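PDB 4K70: UL37 from Suid herpesvirus 1, which is an inner tegument protein, here its N-terminal half, that probably plays an essential part in controlling viral trafficking. Local coordinates for residues 29-34 and 463-468; 442-447 and 471-476; 208-213 and 300-305; 195-200 and 339-344; 161-166 and 179-184. All blocks are in the same frame, centred on the assembly; numbering follows the deposited sequence.

Contact 1 (29-34 and 463-468); sequences EFFMAA and SAAREA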
# COMPACT_ATOMS: atom_id res chain seq x y z
N GLU A 29 -33.10 -9.21 -6.61
CA GLU A 29 -32.23 -9.92 -5.68
C GLU A 29 -30.77 -9.86 -6.14
O GLU A 29 -29.86 -9.70 -5.33
CB GLU A 29 -32.68 -11.37 -5.51
CG GLU A 29 -33.95 -11.52 -4.70
CD GLU A 29 -34.71 -12.79 -5.03
OE1 GLU A 29 -34.08 -13.76 -5.49
OE2 GLU A 29 -35.95 -12.80 -4.82
N PHE A 30 -30.57 -10.00 -7.45
CA PHE A 30 -29.23 -9.88 -8.00
C PHE A 30 -28.70 -8.48 -7.74
O PHE A 30 -27.54 -8.31 -7.37
CB PHE A 30 -29.24 -10.20 -9.49
CG PHE A 30 -27.92 -9.97 -10.17
CD1 PHE A 30 -26.87 -10.85 -9.99
CD2 PHE A 30 -27.74 -8.87 -11.00
CE1 PHE A 30 -25.65 -10.64 -10.62
CE2 PHE A 30 -26.53 -8.65 -11.62
CZ PHE A 30 -25.48 -9.54 -11.44
N PHE A 31 -29.56 -7.48 -7.93
CA PHE A 31 -29.20 -6.09 -7.67
C PHE A 31 -28.62 -5.89 -6.27
O PHE A 31 -27.82 -4.98 -6.05
CB PHE A 31 -30.40 -5.17 -7.90
CG PHE A 31 -30.75 -4.95 -9.35
CD1 PHE A 31 -29.85 -5.28 -10.35
CD2 PHE A 31 -31.97 -4.39 -9.71
CE1 PHE A 31 -30.16 -5.07 -11.69
CE2 PHE A 31 -32.29 -4.18 -11.05
CZ PHE A 31 -31.39 -4.52 -12.04
N MET A 32 -29.02 -6.74 -5.32
CA MET A 32 -28.57 -6.59 -3.94
C MET A 32 -27.70 -7.74 -3.42
O MET A 32 -27.32 -7.76 -2.25
CB MET A 32 -29.76 -6.36 -3.02
CG MET A 32 -30.42 -5.00 -3.22
SD MET A 32 -31.81 -4.74 -2.10
CE MET A 32 -33.03 -5.83 -2.84
N ALA A 33 -27.37 -8.69 -4.29
CA ALA A 33 -26.60 -9.86 -3.90
C ALA A 33 -25.21 -9.51 -3.35
O ALA A 33 -24.67 -8.44 -3.61
CB ALA A 33 -26.49 -10.84 -5.05
N ALA A 34 -24.64 -10.44 -2.60
CA ALA A 34 -23.34 -10.22 -1.97
C ALA A 34 -22.31 -11.22 -2.47
O ALA A 34 -21.13 -11.13 -2.14
CB ALA A 34 -23.48 -10.30 -0.46
N SER A 463 -38.79 3.34 -10.05
CA SER A 463 -38.77 1.90 -10.25
C SER A 463 -38.30 1.18 -9.01
O SER A 463 -37.65 1.76 -8.14
CB SER A 463 -37.87 1.56 -11.44
OG SER A 463 -36.57 2.08 -11.27
N ALA A 464 -38.66 -0.09 -8.91
CA ALA A 464 -38.14 -0.96 -7.86
C ALA A 464 -36.64 -1.13 -8.08
O ALA A 464 -35.88 -1.29 -7.13
CB ALA A 464 -38.84 -2.30 -7.88
N ALA A 465 -36.24 -1.10 -9.34
CA ALA A 465 -34.83 -1.17 -9.72
C ALA A 465 -34.05 -0.07 -9.02
O ALA A 465 -33.01 -0.32 -8.43
CB ALA A 465 -34.69 -1.06 -11.23
N ARG A 466 -34.57 1.15 -9.09
CA ARG A 466 -33.95 2.29 -8.43
C ARG A 466 -33.78 2.06 -6.93
O ARG A 466 -32.76 2.40 -6.35
CB ARG A 466 -34.78 3.56 -8.67
CG ARG A 466 -34.26 4.77 -7.91
CD ARG A 466 -34.95 6.04 -8.38
NE ARG A 466 -34.70 6.31 -9.80
CZ ARG A 466 -33.80 7.17 -10.26
NH1 ARG A 466 -33.05 7.86 -9.41
NH2 ARG A 466 -33.65 7.35 -11.56
N GLU A 467 -34.79 1.47 -6.30
CA GLU A 467 -34.76 1.31 -4.85
C GLU A 467 -33.81 0.20 -4.43
O GLU A 467 -33.11 0.32 -3.42
CB GLU A 467 -36.16 1.04 -4.32
CG GLU A 467 -36.33 1.38 -2.86
CD GLU A 467 -37.66 0.93 -2.30
OE1 GLU A 467 -38.68 1.00 -3.04
OE2 GLU A 467 -37.69 0.50 -1.13
N ALA A 468 -33.78 -0.88 -5.21
CA ALA A 468 -32.88 -2.00 -4.93
C ALA A 468 -31.41 -1.57 -5.07
O ALA A 468 -30.61 -1.78 -4.17
CB ALA A 468 -33.18 -3.16 -5.85
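Phe31, near the end of helix 20-32, and Ala468, a turn into helix 464-481, bring their backbones together with CA atoms 6.1 Å apart, a close approach that the small alanine side chains of the second helix allow. Two neighbouring residues of segment 29-34 then divide the surface between them. With chi1 at -75°, the Phe31 ring leaves its backbone on the side of the N and away from the carbonyl carbon, and its stem and far rim both meet alanines. Phe31 CB lies 4.0 Å from Ala468 CB, which sits near the ring plane, at the edge. Further out, Phe31 CE2 comes within 3.9 Å of Ala465 CB, which approaches the ring obliquely. Met32 works differently. Its chain runs straight through chi2 and then bends at the sulfur (chi3 -73°), wrapping round Ala468: Met32 CG rests 3.4 Å from Ala468 O, and the methyl CE of Met32 turns back to 4.0 Å from Ala468 CB. Met32 lies on the exposed side, whereas Phe31, Ala465 and Ala468 are buried, with Leu75 of helix 63-78 also packing on Phe31. Just ahead, polar groups secure the start of the second helix. Ser463 OG accepts from Arg466 N at 3.1 Å, while Glu455 binds both Ser463 OG and the Arg466 guanidinium, and Glu64 OE2 is hydrogen-bonded to Ala465 N. The pattern illustrates alanine-lined helix packing beside an N-capped helix start, here joining helix 20-32, near the N terminus, to helix 464-481, the last helix of the construct.

Contact 2 (442-447 and 471-476); sequences AARAAL and TWLAFR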
# COMPACT_ATOMS: atom_id res chain seq x y z
N ALA A 442 -19.75 9.30 -7.64
CA ALA A 442 -19.78 9.41 -9.10
C ALA A 442 -20.26 8.12 -9.78
O ALA A 442 -20.99 8.16 -10.78
CB ALA A 442 -18.39 9.77 -9.62
N ALA A 443 -19.85 6.98 -9.23
CA ALA A 443 -20.22 5.69 -9.80
C ALA A 443 -21.73 5.50 -9.65
O ALA A 443 -22.41 5.14 -10.61
CB ALA A 443 -19.47 4.56 -9.09
N ARG A 444 -22.24 5.78 -8.45
CA ARG A 444 -23.68 5.74 -8.19
C ARG A 444 -24.44 6.67 -9.13
O ARG A 444 -25.47 6.29 -9.69
CB ARG A 444 -23.97 6.09 -6.73
CG ARG A 444 -25.45 6.22 -6.38
CD ARG A 444 -25.65 6.73 -4.96
NE ARG A 444 -27.06 7.01 -4.69
CZ ARG A 444 -27.66 8.16 -4.98
NH1 ARG A 444 -26.97 9.15 -5.54
NH2 ARG A 444 -28.95 8.33 -4.72
N ALA A 445 -23.94 7.89 -9.30
CA ALA A 445 -24.56 8.83 -10.24
C ALA A 445 -24.65 8.24 -11.65
O ALA A 445 -25.67 8.40 -12.33
CB ALA A 445 -23.79 10.14 -10.27
N ALA A 446 -23.60 7.56 -12.08
CA ALA A 446 -23.58 6.91 -13.39
C ALA A 446 -24.62 5.80 -13.50
O ALA A 446 -25.34 5.72 -14.50
CB ALA A 446 -22.19 6.38 -13.70
N LEU A 447 -24.71 4.95 -12.48
CA LEU A 447 -25.68 3.86 -12.47
C LEU A 447 -27.11 4.38 -12.49
O LEU A 447 -27.96 3.87 -13.22
CB LEU A 447 -25.47 2.94 -11.26
CG LEU A 447 -26.32 1.66 -11.18
CD1 LEU A 447 -26.33 0.92 -12.50
CD2 LEU A 447 -25.82 0.75 -10.08
N THR A 471 -30.26 0.80 -2.42
CA THR A 471 -30.06 0.07 -1.18
C THR A 471 -28.72 -0.65 -1.18
O THR A 471 -28.00 -0.67 -0.18
CB THR A 471 -31.20 -0.94 -0.96
OG1 THR A 471 -32.43 -0.23 -0.81
CG2 THR A 471 -30.94 -1.79 0.28
N TRP A 472 -28.39 -1.25 -2.32
CA TRP A 472 -27.13 -1.95 -2.47
C TRP A 472 -25.93 -1.01 -2.37
O TRP A 472 -24.98 -1.27 -1.64
CB TRP A 472 -27.10 -2.67 -3.81
CG TRP A 472 -25.85 -3.43 -4.03
CD1 TRP A 472 -25.40 -4.49 -3.29
CD2 TRP A 472 -24.88 -3.21 -5.06
NE1 TRP A 472 -24.20 -4.94 -3.80
CE2 TRP A 472 -23.86 -4.17 -4.88
CE3 TRP A 472 -24.78 -2.30 -6.11
CZ2 TRP A 472 -22.76 -4.24 -5.72
CZ3 TRP A 472 -23.69 -2.37 -6.94
CH2 TRP A 472 -22.68 -3.34 -6.74
N LEU A 473 -25.98 0.09 -3.12
CA LEU A 473 -24.87 1.03 -3.18
C LEU A 473 -24.65 1.74 -1.85
O LEU A 473 -23.52 2.09 -1.51
CB LEU A 473 -25.13 2.07 -4.26
CG LEU A 473 -25.17 1.59 -5.71
CD1 LEU A 473 -25.64 2.72 -6.61
CD2 LEU A 473 -23.79 1.11 -6.13
N ALA A 474 -25.73 1.97 -1.12
CA ALA A 474 -25.65 2.63 0.18
C ALA A 474 -25.00 1.71 1.19
O ALA A 474 -24.18 2.13 2.00
CB ALA A 474 -27.04 3.05 0.64
N PHE A 475 -25.37 0.43 1.14
CA PHE A 475 -24.76 -0.55 2.02
C PHE A 475 -23.26 -0.64 1.75
O PHE A 475 -22.46 -0.63 2.68
CB PHE A 475 -25.40 -1.92 1.83
CG PHE A 475 -24.67 -3.03 2.52
CD1 PHE A 475 -24.71 -3.15 3.89
CD2 PHE A 475 -23.95 -3.95 1.78
CE1 PHE A 475 -24.04 -4.18 4.53
CE2 PHE A 475 -23.27 -4.98 2.41
CZ PHE A 475 -23.32 -5.09 3.79
N ARG A 476 -22.89 -0.69 0.48
CA ARG A 476 -21.48 -0.76 0.11
C ARG A 476 -20.72 0.49 0.55
O ARG A 476 -19.62 0.39 1.09
CB ARG A 476 -21.31 -1.04 -1.39
CG ARG A 476 -21.56 -2.50 -1.74
CD ARG A 476 -21.18 -2.84 -3.17
NE ARG A 476 -19.75 -2.76 -3.44
CZ ARG A 476 -18.92 -3.80 -3.44
NH1 ARG A 476 -19.39 -5.01 -3.16
NH2 ARG A 476 -17.63 -3.63 -3.70
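Leu473 of helix 464-481 points into the surface of helix 438-458 and meets Arg444 and Leu447, a contact inside the hairpin of the last two helices of the crystallised half. The apolar contacts come first, and all pass through one methyl group. Leu473 CG lies beside its own backbone N (chi1 -66°), which sends the branch across to the other helix. There CD1 reaches two residues one turn apart: Leu447 CD2 stands 4.0 Å from Leu473 CD1, and the Leu447 and Leu473 side chains slant across one another rather than running alongside. Arg444 supplies the second wall with the hydrocarbon part of its side chain, stretched straight from CG to NE, so that the guanidinium is carried outward past the leucine instead of being buried on it.

Among the polar interactions, Arg444 NE at the exposed side makes a weak hydrogen bond to Asn470 OD1, while the buried Arg476 forms salt bridges with Asp173 and Asp175. Aromatic groups lie next to Leu473. The Trp472 ring has Arg476 CD 3.2 Å above the ring plane, offset toward the rim, and stands edge-to-face with Trp78, which also touches Leu473 from helix 63-78. Leu447 is buried while Arg444, one turn earlier on the same helix, is exposed. The tightest point is Leu473 CD1 against the Arg444 stem, 3.5 Å from Arg444 CG and 3.8 Å from Arg444 CB.

Contact 3 (208-213 and 300-305); sequences PLTRAL and PGAQAV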
# COMPACT_ATOMS: atom_id res chain seq x y z
N PRO A 208 33.11 8.68 5.25
CA PRO A 208 33.25 7.24 4.99
C PRO A 208 32.49 6.39 6.02
O PRO A 208 31.79 5.46 5.62
CB PRO A 208 34.76 7.01 5.11
CG PRO A 208 35.38 8.34 4.82
CD PRO A 208 34.41 9.38 5.29
N LEU A 209 32.62 6.71 7.31
CA LEU A 209 31.94 5.92 8.34
C LEU A 209 30.42 5.92 8.15
O LEU A 209 29.78 4.88 8.27
CB LEU A 209 32.28 6.44 9.74
CG LEU A 209 31.59 5.70 10.90
CD1 LEU A 209 31.95 4.22 10.87
CD2 LEU A 209 31.94 6.32 12.23
N THR A 210 29.85 7.09 7.89
CA THR A 210 28.42 7.21 7.68
C THR A 210 27.98 6.32 6.50
O THR A 210 26.99 5.59 6.59
CB THR A 210 28.03 8.68 7.39
OG1 THR A 210 28.41 9.51 8.51
CG2 THR A 210 26.55 8.82 7.15
N ARG A 211 28.73 6.39 5.41
CA ARG A 211 28.40 5.66 4.20
C ARG A 211 28.50 4.17 4.42
O ARG A 211 27.66 3.41 3.94
CB ARG A 211 29.30 6.09 3.04
CG ARG A 211 29.05 7.53 2.62
CD ARG A 211 30.06 8.00 1.59
NE ARG A 211 29.87 7.34 0.31
CZ ARG A 211 30.63 7.55 -0.76
NH1 ARG A 211 31.64 8.42 -0.69
NH2 ARG A 211 30.38 6.91 -1.89
N ALA A 212 29.52 3.75 5.17
CA ALA A 212 29.68 2.34 5.53
C ALA A 212 28.50 1.81 6.36
O ALA A 212 28.04 0.69 6.14
CB ALA A 212 31.00 2.12 6.27
N LEU A 213 28.02 2.60 7.30
CA LEU A 213 26.94 2.17 8.19
C LEU A 213 25.63 2.05 7.40
O LEU A 213 24.89 1.09 7.56
CB LEU A 213 26.79 3.11 9.39
CG LEU A 213 27.94 3.04 10.40
CD1 LEU A 213 27.90 4.16 11.49
CD2 LEU A 213 27.96 1.65 11.04
N PRO A 300 26.36 15.47 10.86
CA PRO A 300 25.49 16.12 11.84
C PRO A 300 24.02 15.76 11.64
O PRO A 300 23.28 15.66 12.62
CB PRO A 300 25.72 17.62 11.60
CG PRO A 300 27.01 17.70 10.84
CD PRO A 300 27.08 16.45 10.02
N GLY A 301 23.62 15.56 10.39
CA GLY A 301 22.24 15.22 10.07
C GLY A 301 21.92 13.73 10.14
O GLY A 301 20.75 13.37 10.07
N ALA A 302 22.93 12.88 10.28
CA ALA A 302 22.71 11.44 10.25
C ALA A 302 23.46 10.65 11.34
O ALA A 302 23.96 9.57 11.06
CB ALA A 302 23.09 10.87 8.89
N GLN A 303 23.51 11.18 12.56
CA GLN A 303 24.26 10.53 13.63
C GLN A 303 23.63 9.20 14.04
O GLN A 303 24.33 8.27 14.42
CB GLN A 303 24.39 11.45 14.85
CG GLN A 303 25.21 12.71 14.59
CD GLN A 303 25.10 13.77 15.68
OE1 GLN A 303 24.22 13.70 16.55
NE2 GLN A 303 25.97 14.76 15.64
N ALA A 304 22.30 9.12 13.93
CA ALA A 304 21.56 7.95 14.35
C ALA A 304 21.91 6.70 13.53
O ALA A 304 21.58 5.58 13.95
CB ALA A 304 20.07 8.20 14.32
N VAL A 305 22.55 6.88 12.38
CA VAL A 305 22.96 5.72 11.58
C VAL A 305 24.04 4.91 12.33
O VAL A 305 24.24 3.73 12.04
CB VAL A 305 23.46 6.11 10.17
CG1 VAL A 305 24.92 6.49 10.20
CG2 VAL A 305 23.25 4.94 9.21
O HOH W 1 26.66 9.89 10.46
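Val305 turns both of its methyls toward Leu213, and the conformations of the two residues decide how they fit. Val305 has chi1 at 84°, somewhat beyond the staggered +60°, with CG1 wedged between its backbone N and carbonyl carbon and CG2 anti to the N. Val305 CG1 consequently rests 3.9 Å from Leu213 CB, and Val305 CG2, the other branch, also comes close to Leu213 CB. Leu213 answers with CG beside its own N (chi1 -70°), which lays CD1 against the Val305 carbonyl as well: Leu213 CD1 is 3.7 Å from Val305 O. The two side chains slant across each other.

The first turns of helix 208-223 receive a loop that runs from helix 260-271 toward helix 307-311, a helix-to-loop packing in an all-helical protein, in which a short 3-10 turn carries Val305. A weak backbone bond, Val305 N to Ala302 O at 3.3 Å, belongs to that turn.

One turn earlier, Thr210 splits its two branches between different tasks. Its methyl CG2, anti to the backbone N, goes to the apolar side, 4.2 Å from Val305 CG1, the two side chains crossing at about a right angle. The hydroxyl takes the polar side: a water donates to Thr210 OG1 at 2.6 Å and to Ala302 O at 2.8 Å, bridging the segments, while Asp299 OD2 is hydrogen-bonded to the same hydroxyl.

Contact 4 (195-200 and 339-344); sequences ALAVRQ and ALVTAG. With NA (sodium ion), chain T.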
# COMPACT_ATOMS: atom_id res chain seq x y z
N ALA A 195 15.92 2.71 -1.80
CA ALA A 195 16.42 3.78 -2.67
C ALA A 195 16.99 4.95 -1.86
O ALA A 195 18.05 5.50 -2.19
CB ALA A 195 15.32 4.27 -3.60
N LEU A 196 16.27 5.35 -0.82
CA LEU A 196 16.75 6.44 0.04
C LEU A 196 18.07 6.09 0.73
O LEU A 196 18.96 6.94 0.82
CB LEU A 196 15.69 6.83 1.06
CG LEU A 196 14.47 7.54 0.45
CD1 LEU A 196 13.31 7.65 1.43
CD2 LEU A 196 14.86 8.91 -0.09
N ALA A 197 18.21 4.85 1.21
CA ALA A 197 19.46 4.47 1.87
C ALA A 197 20.62 4.41 0.88
O ALA A 197 21.75 4.79 1.19
CB ALA A 197 19.30 3.14 2.63
N VAL A 198 20.34 3.90 -0.32
CA VAL A 198 21.34 3.86 -1.37
C VAL A 198 21.87 5.25 -1.69
O VAL A 198 23.07 5.44 -1.86
CB VAL A 198 20.81 3.18 -2.66
CG1 VAL A 198 21.86 3.21 -3.76
CG2 VAL A 198 20.39 1.76 -2.37
N ARG A 199 20.97 6.23 -1.77
CA ARG A 199 21.42 7.59 -2.03
C ARG A 199 22.43 8.09 -0.99
O ARG A 199 23.38 8.79 -1.35
CB ARG A 199 20.24 8.54 -2.17
CG ARG A 199 19.52 8.30 -3.47
CD ARG A 199 18.70 9.49 -3.93
NE ARG A 199 18.20 9.23 -5.28
CZ ARG A 199 17.30 9.99 -5.90
NH1 ARG A 199 16.79 11.05 -5.29
NH2 ARG A 199 16.90 9.67 -7.13
N GLN A 200 22.23 7.73 0.27
CA GLN A 200 23.16 8.12 1.33
C GLN A 200 24.48 7.36 1.23
O GLN A 200 25.55 7.93 1.41
CB GLN A 200 22.55 7.89 2.72
CG GLN A 200 21.31 8.73 3.00
CD GLN A 200 21.59 10.22 2.94
OE1 GLN A 200 21.90 10.76 1.88
NE2 GLN A 200 21.50 10.88 4.08
N ALA A 339 12.86 11.98 5.39
CA ALA A 339 13.41 12.61 6.58
C ALA A 339 14.00 11.55 7.49
O ALA A 339 15.09 11.73 8.05
CB ALA A 339 12.35 13.40 7.31
N LEU A 340 13.27 10.44 7.65
CA LEU A 340 13.70 9.39 8.58
C LEU A 340 14.96 8.71 8.09
O LEU A 340 15.95 8.66 8.80
CB LEU A 340 12.59 8.36 8.76
CG LEU A 340 11.39 8.86 9.55
CD1 LEU A 340 10.19 7.95 9.34
CD2 LEU A 340 11.76 8.93 11.03
N VAL A 341 14.91 8.17 6.88
CA VAL A 341 16.00 7.36 6.36
C VAL A 341 17.29 8.16 6.17
O VAL A 341 18.38 7.68 6.46
CB VAL A 341 15.59 6.69 5.02
CG1 VAL A 341 16.77 5.94 4.43
CG2 VAL A 341 14.38 5.77 5.23
N THR A 342 17.14 9.38 5.66
CA THR A 342 18.27 10.30 5.48
C THR A 342 19.01 10.54 6.79
O THR A 342 20.24 10.68 6.80
CB THR A 342 17.80 11.66 4.88
OG1 THR A 342 17.19 11.43 3.60
CG2 THR A 342 18.96 12.60 4.68
N ALA A 343 18.27 10.57 7.90
CA ALA A 343 18.87 10.81 9.22
C ALA A 343 19.34 9.52 9.88
O ALA A 343 19.86 9.55 11.00
CB ALA A 343 17.89 11.54 10.13
N GLY A 344 19.17 8.40 9.20
CA GLY A 344 19.61 7.12 9.73
C GLY A 344 18.57 6.40 10.56
O GLY A 344 18.86 5.37 11.17
NA NA T . 23.06 11.60 5.51
O HOH W 2 22.80 13.93 6.28
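A sodium ion sits at the edge of this helix pair, where the side chain of Gln200 reaches out beside Thr342. The modelled bond runs from Gln200 NE2 to the sodium ion at 2.2 Å, and a water lies 2.5 Å from the ion; because the amide was probably built turned over, which of its two ends faces the ion is doubtful. The chain bends at chi2 (-60°) to bring the amide there, meeting Thr342 at about a right angle. The hydroxyl of Thr342 is turned back along its own helix, hydrogen-bonded to Glu338 O.

Deeper in, the chemistry becomes purely apolar. Val341 CG1, anti to the backbone N, is pushed between two residues of helix 191-201, 3.6 Å from Leu196 CB and 4.2 Å from Ala197 CB. Beyond Thr342 the second helix stops in a Schellman motif at Gly344, whose N bonds to Val341 O at 2.9 Å.

Helix 208-223 packs on Ala197 through Ile218 and on Gln200 through Phe214, while helices 321-329 and 366-385 cover Leu340, so that the pair packs against these three helices.

Contact 5 (161-166 and 179-184); sequences RALVQP and DGLRYV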
# COMPACT_ATOMS: atom_id res chain seq x y z
N ARG A 161 -1.46 6.22 -9.11
CA ARG A 161 -2.12 7.43 -9.62
C ARG A 161 -3.04 7.19 -10.82
O ARG A 161 -4.19 7.62 -10.80
CB ARG A 161 -1.06 8.47 -9.99
CG ARG A 161 -1.52 9.90 -9.98
CD ARG A 161 -0.32 10.86 -9.93
NE ARG A 161 0.71 10.50 -10.91
CZ ARG A 161 0.82 11.04 -12.12
NH1 ARG A 161 -0.03 11.98 -12.51
NH2 ARG A 161 1.78 10.65 -12.95
N ALA A 162 -2.55 6.52 -11.86
CA ALA A 162 -3.36 6.29 -13.06
C ALA A 162 -4.58 5.41 -12.79
O ALA A 162 -5.58 5.49 -13.51
CB ALA A 162 -2.51 5.69 -14.19
N LEU A 163 -4.51 4.61 -11.74
CA LEU A 163 -5.52 3.60 -11.46
C LEU A 163 -6.76 4.14 -10.76
O LEU A 163 -7.79 3.48 -10.75
CB LEU A 163 -4.90 2.47 -10.59
CG LEU A 163 -3.68 1.77 -11.20
CD1 LEU A 163 -3.10 0.67 -10.26
CD2 LEU A 163 -4.05 1.18 -12.54
N VAL A 164 -6.64 5.33 -10.15
CA VAL A 164 -7.76 5.93 -9.42
C VAL A 164 -8.13 7.34 -9.95
O VAL A 164 -8.74 8.14 -9.25
CB VAL A 164 -7.54 5.95 -7.89
CG1 VAL A 164 -7.26 4.51 -7.35
CG2 VAL A 164 -6.39 6.88 -7.51
N GLN A 165 -7.73 7.63 -11.18
CA GLN A 165 -8.12 8.88 -11.84
C GLN A 165 -9.62 8.88 -12.14
O GLN A 165 -10.23 7.82 -12.23
CB GLN A 165 -7.33 9.10 -13.12
CG GLN A 165 -7.56 8.02 -14.20
CD GLN A 165 -6.70 8.27 -15.42
OE1 GLN A 165 -6.97 9.19 -16.19
NE2 GLN A 165 -5.65 7.47 -15.59
N PRO A 166 -10.21 10.08 -12.30
CA PRO A 166 -11.66 10.22 -12.45
C PRO A 166 -12.26 9.42 -13.62
O PRO A 166 -13.38 8.95 -13.50
CB PRO A 166 -11.85 11.73 -12.68
CG PRO A 166 -10.67 12.35 -11.96
CD PRO A 166 -9.53 11.38 -12.22
N ASP A 179 -8.63 -4.79 -4.89
CA ASP A 179 -7.64 -5.86 -4.76
C ASP A 179 -6.37 -5.51 -5.53
O ASP A 179 -5.27 -5.79 -5.07
CB ASP A 179 -8.20 -7.20 -5.26
CG ASP A 179 -9.26 -7.78 -4.33
OD1 ASP A 179 -9.32 -7.36 -3.16
OD2 ASP A 179 -10.04 -8.66 -4.79
N GLY A 180 -6.52 -4.91 -6.71
CA GLY A 180 -5.37 -4.57 -7.54
C GLY A 180 -4.53 -3.48 -6.90
O GLY A 180 -3.30 -3.48 -7.00
N LEU A 181 -5.18 -2.51 -6.27
CA LEU A 181 -4.47 -1.45 -5.52
C LEU A 181 -3.62 -2.04 -4.39
O LEU A 181 -2.47 -1.64 -4.18
CB LEU A 181 -5.48 -0.47 -4.94
CG LEU A 181 -6.25 0.36 -5.97
CD1 LEU A 181 -7.27 1.26 -5.30
CD2 LEU A 181 -5.28 1.18 -6.83
N ARG A 182 -4.20 -2.98 -3.65
CA ARG A 182 -3.46 -3.71 -2.62
C ARG A 182 -2.21 -4.39 -3.19
O ARG A 182 -1.13 -4.34 -2.59
CB ARG A 182 -4.35 -4.75 -1.96
CG ARG A 182 -3.62 -5.69 -0.98
CD ARG A 182 -4.60 -6.71 -0.43
NE ARG A 182 -3.97 -7.95 -0.00
CZ ARG A 182 -3.66 -8.26 1.26
NH1 ARG A 182 -3.92 -7.39 2.24
NH2 ARG A 182 -3.08 -9.42 1.54
N TYR A 183 -2.37 -5.02 -4.34
CA TYR A 183 -1.28 -5.71 -5.00
C TYR A 183 -0.18 -4.77 -5.44
O TYR A 183 1.00 -5.07 -5.28
CB TYR A 183 -1.81 -6.49 -6.22
CG TYR A 183 -0.79 -7.41 -6.85
CD1 TYR A 183 -0.65 -8.73 -6.40
CD2 TYR A 183 0.04 -6.98 -7.88
CE1 TYR A 183 0.28 -9.59 -6.97
CE2 TYR A 183 0.98 -7.83 -8.46
CZ TYR A 183 1.08 -9.13 -8.00
OH TYR A 183 2.01 -9.99 -8.56
N VAL A 184 -0.56 -3.63 -6.02
CA VAL A 184 0.42 -2.68 -6.51
C VAL A 184 1.25 -2.12 -5.36
O VAL A 184 2.47 -2.01 -5.47
CB VAL A 184 -0.24 -1.51 -7.26
CG1 VAL A 184 0.77 -0.43 -7.56
CG2 VAL A 184 -0.86 -2.02 -8.56
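Leu163 and Val164, at the end of a short 3-10 turn, pack against Leu181 and Val184 of helix 175-188, so that a connecting loop lies along the helix it leads into. Arg161 and Ala162 begin the 3-10 turn, which Leu163 completes. Gln165 NE2 donates back to Ala162 O at 2.9 Å (165°), in the carbonyl plane on a lone pair, a bond that links the residue two places beyond the turn to the turn itself. Leu163 follows and faces the helix. Its chi1 of -58° puts CG beside the backbone N, and the side chain slides past that of Leu181 running the other way, with Leu163 CB 4.0 Å from Leu181 CD2. Its tip goes further, to a neighbouring turn, where Leu163 CD1 meets Val184 CG2 at 3.9 Å. Val164 then packs on Leu181 as well: Val164 CG1 lies against both prongs of the Leu181 fork, 3.8 Å from Leu181 CD1 and nearly as close to Leu181 CD2. All of these meetings across the contact are between hydrocarbon groups, while the backbone carbonyls are bonded elsewhere, Leu163 O to Trp130 NE1 and Val164 O to His439 NE2. Helix 120-137 lies over the cluster, its Ala133 touching Leu163 and its Phe134 touching Val184, placing the turn between helix 175-188 and helix 120-137, with the loop residues Tyr172 and Pro390 at Val164.

All five contacts rely on apolar packing, but they differ in burial. In contacts 3, 4 and 5 none of the touching residues is exposed, while contacts 1 and 2 each include one that is, Met32 and Arg444. Contacts 1 and 2 share helix 464-481 and touch each other through Trp472. Contacts 3 and 4, about 62 and 52 Å between centres from contact 1, lie on the opposite side of the chain's centre and also touch, with a sodium ion near Ala302 of contact 3; there a water or a metal supplements the packing. Contact 5, its centre about 10 Å from that of the chain, pairs a loop with a helix, its carbonyls engaged by outside residues.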